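Local atomic coordinates of uncharacterized protein (Bombyx mori, PDB entry 5AZ0), a protein that probably catalyses the reduction of aldehydes and ketones with a nicotinamide cofactor, as an aldo-keto reductase of the silkworm. Residues G23-V28 with F74-P79. Residues are numbered along the deposited sequence; the frame is centred on the assembly and turned at random.
With ACT (acetate ion), chain F.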
loop_
_atom_site.group_PDB
_atom_site.type_symbol
_atom_site.label_atom_id
_atom_site.label_comp_id
_atom_site.label_asym_id
_atom_site.label_seq_id
_atom_site.Cartn_x
_atom_site.Cartn_y
_atom_site.Cartn_z
ATOM N N GLY A 23 0.856 -5.415 5.650
ATOM C CA GLY A 23 1.996 -4.625 5.263
ATOM C C GLY A 23 3.356 -5.221 5.662
ATOM O O GLY A 23 3.478 -5.869 6.697
ATOM N N THR A 24 4.362 -5.020 4.824
ATOM C CA THR A 24 5.665 -5.640 5.011
ATOM C C THR A 24 6.831 -4.661 4.976
ATOM O O THR A 24 7.996 -5.093 4.958
ATOM C CB THR A 24 5.901 -6.754 3.992
ATOM O OG1 THR A 24 6.030 -6.243 2.666
ATOM C CG2 THR A 24 4.819 -7.803 4.052
ATOM N N TRP A 25 6.540 -3.358 4.960
ATOM C CA TRP A 25 7.608 -2.363 4.999
ATOM C C TRP A 25 7.976 -1.951 6.427
ATOM O O TRP A 25 7.143 -1.408 7.179
ATOM C CB TRP A 25 7.132 -1.122 4.305
ATOM C CG TRP A 25 8.015 0.051 4.400
ATOM C CD1 TRP A 25 7.599 1.362 4.644
ATOM C CD2 TRP A 25 9.417 0.115 4.147
ATOM N NE1 TRP A 25 8.667 2.208 4.557
ATOM C CE2 TRP A 25 9.801 1.486 4.271
ATOM C CE3 TRP A 25 10.394 -0.835 3.839
ATOM C CZ2 TRP A 25 11.132 1.929 4.092
ATOM C CZ3 TRP A 25 11.719 -0.410 3.710
ATOM C CH2 TRP A 25 12.077 0.981 3.808
ATOM N N LEU A 26 9.219 -2.159 6.775
ATOM C CA LEU A 26 9.676 -1.963 8.158
ATOM C C LEU A 26 10.137 -0.540 8.473
ATOM O O LEU A 26 10.203 -0.172 9.636
ATOM C CB LEU A 26 10.757 -3.000 8.522
ATOM C CG LEU A 26 10.162 -4.396 8.706
ATOM C CD1 LEU A 26 11.255 -5.378 9.055
ATOM C CD2 LEU A 26 9.057 -4.487 9.740
ATOM N N GLY A 27 10.402 0.262 7.465
ATOM C CA GLY A 27 10.761 1.653 7.668
ATOM C C GLY A 27 12.266 1.897 7.603
ATOM O O GLY A 27 13.098 0.955 7.653
ATOM N N VAL A 28 12.586 3.184 7.450
ATOM C CA VAL A 28 13.952 3.689 7.360
ATOM C C VAL A 28 14.064 4.599 8.607
ATOM O O VAL A 28 13.658 5.750 8.565
ATOM C CB VAL A 28 14.248 4.359 5.960
ATOM C CG1 VAL A 28 13.107 5.259 5.463
ATOM C CG2 VAL A 28 15.565 5.126 5.944
ATOM N N PHE A 74 11.677 -2.670 -2.946
ATOM C CA PHE A 74 12.263 -1.773 -1.948
ATOM C C PHE A 74 12.208 -2.219 -0.496
ATOM O O PHE A 74 12.935 -1.696 0.297
ATOM C CB PHE A 74 11.620 -0.381 -2.072
ATOM C CG PHE A 74 12.293 0.683 -1.253
ATOM C CD1 PHE A 74 13.544 1.151 -1.621
ATOM C CD2 PHE A 74 11.651 1.258 -0.134
ATOM C CE1 PHE A 74 14.191 2.158 -0.862
ATOM C CE2 PHE A 74 12.281 2.270 0.623
ATOM C CZ PHE A 74 13.558 2.711 0.260
ATOM N N TYR A 75 11.284 -3.085 -0.108
ATOM C CA TYR A 75 11.144 -3.451 1.289
ATOM C C TYR A 75 12.127 -4.514 1.798
ATOM O O TYR A 75 12.116 -4.832 2.982
ATOM C CB TYR A 75 9.733 -3.879 1.575
ATOM C CG TYR A 75 8.625 -2.866 1.224
ATOM C CD1 TYR A 75 8.878 -1.507 0.994
ATOM C CD2 TYR A 75 7.325 -3.306 1.154
ATOM C CE1 TYR A 75 7.843 -0.627 0.685
ATOM C CE2 TYR A 75 6.284 -2.443 0.856
ATOM C CZ TYR A 75 6.522 -1.109 0.627
ATOM O OH TYR A 75 5.422 -0.328 0.307
ATOM N N ARG A 76 12.937 -5.058 0.898
ATOM C CA ARG A 76 14.114 -5.870 1.197
ATOM C C ARG A 76 13.772 -7.300 1.559
ATOM O O ARG A 76 14.607 -8.124 1.433
ATOM C CB ARG A 76 15.052 -5.282 2.311
ATOM C CG ARG A 76 15.948 -4.113 1.875
ATOM C CD ARG A 76 15.436 -2.803 2.376
ATOM N NE ARG A 76 16.432 -1.749 2.284
ATOM C CZ ARG A 76 16.250 -0.538 1.740
ATOM N NH1 ARG A 76 15.066 -0.136 1.175
ATOM N NH2 ARG A 76 17.270 0.322 1.767
ATOM N N VAL A 77 12.545 -7.581 1.936
ATOM C CA VAL A 77 12.181 -8.817 2.554
ATOM C C VAL A 77 11.429 -9.787 1.619
ATOM O O VAL A 77 10.835 -10.739 2.105
ATOM C CB VAL A 77 11.339 -8.545 3.841
ATOM C CG1 VAL A 77 12.228 -7.858 4.868
ATOM C CG2 VAL A 77 10.062 -7.696 3.572
ATOM N N GLU A 78 11.430 -9.581 0.297
ATOM C CA GLU A 78 10.666 -10.515 -0.580
ATOM C C GLU A 78 11.102 -11.980 -0.406
ATOM O O GLU A 78 10.243 -12.876 -0.337
ATOM C CB GLU A 78 10.782 -10.110 -2.051
ATOM C CG GLU A 78 10.054 -8.781 -2.391
ATOM C CD GLU A 78 10.435 -8.233 -3.749
ATOM O OE1 GLU A 78 11.642 -8.146 -3.986
ATOM O OE2 GLU A 78 9.545 -7.898 -4.595
ATOM N N PRO A 79 12.431 -12.253 -0.309
ATOM C CA PRO A 79 12.850 -13.699 -0.142
ATOM C C PRO A 79 12.229 -14.309 1.096
ATOM O O PRO A 79 11.599 -15.358 1.040
ATOM C CB PRO A 79 14.396 -13.603 -0.099
ATOM C CG PRO A 79 14.685 -12.311 -0.826
ATOM C CD PRO A 79 13.615 -11.380 -0.348
HETATM C C ACT F . 3.379 -1.830 3.412
HETATM O O ACT F . 3.853 -1.685 4.556
HETATM O OXT ACT F . 3.366 -2.915 2.797
HETATM C CH3 ACT F . 2.777 -0.636 2.747
HETATM O O HOH W 1 10.577 -4.142 5.171
#
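Trp-25 lies against Tyr-75 in a way that illustrates how one residue can use both its methylene and its ring on a single aromatic partner. Its CB stands over the centre of the Tyr-75 ring, 3.5 Å from the centroid, a CH-pi contact. With CG anti to the backbone N (chi1 172°), the indole then carries on over the phenol as an offset stack, the five-membered ring tilted 25° to it. Trp-25 CH2 lies 3.4 Å from Phe-74 CE2, the two rings inclined at 43°, while Gly-27 N sits over the opposite indole face. Thr-24 brings OG1 to the phenol edge near CD2; this OG1 is hydrogen-bonded to Asp-70 O and Thr-71 OG1. One water joins the backbones, donating to Thr-24 O and Tyr-75 O and accepting from Leu-26 N. An acetate, probably from the crystallisation liquor, takes hydrogen bonds from Thr-24 N and Trp-25 N and approaches the phenol obliquely. Tyr-75 OH is hydrogen-bonded to Lys-104 NZ. An alanine in place of Tyr-75 is likely to leave the indole less restrained and Lys-104 without its hydroxyl partner. The aromatic packing would hold the phenol plane and the Lys-104 bond help position its oxygen, consistent with the base of the substrate pocket at the barrel's C-terminal end, where Asp-70, Tyr-75 and Lys-104 would correspond to the family's conserved catalytic residues.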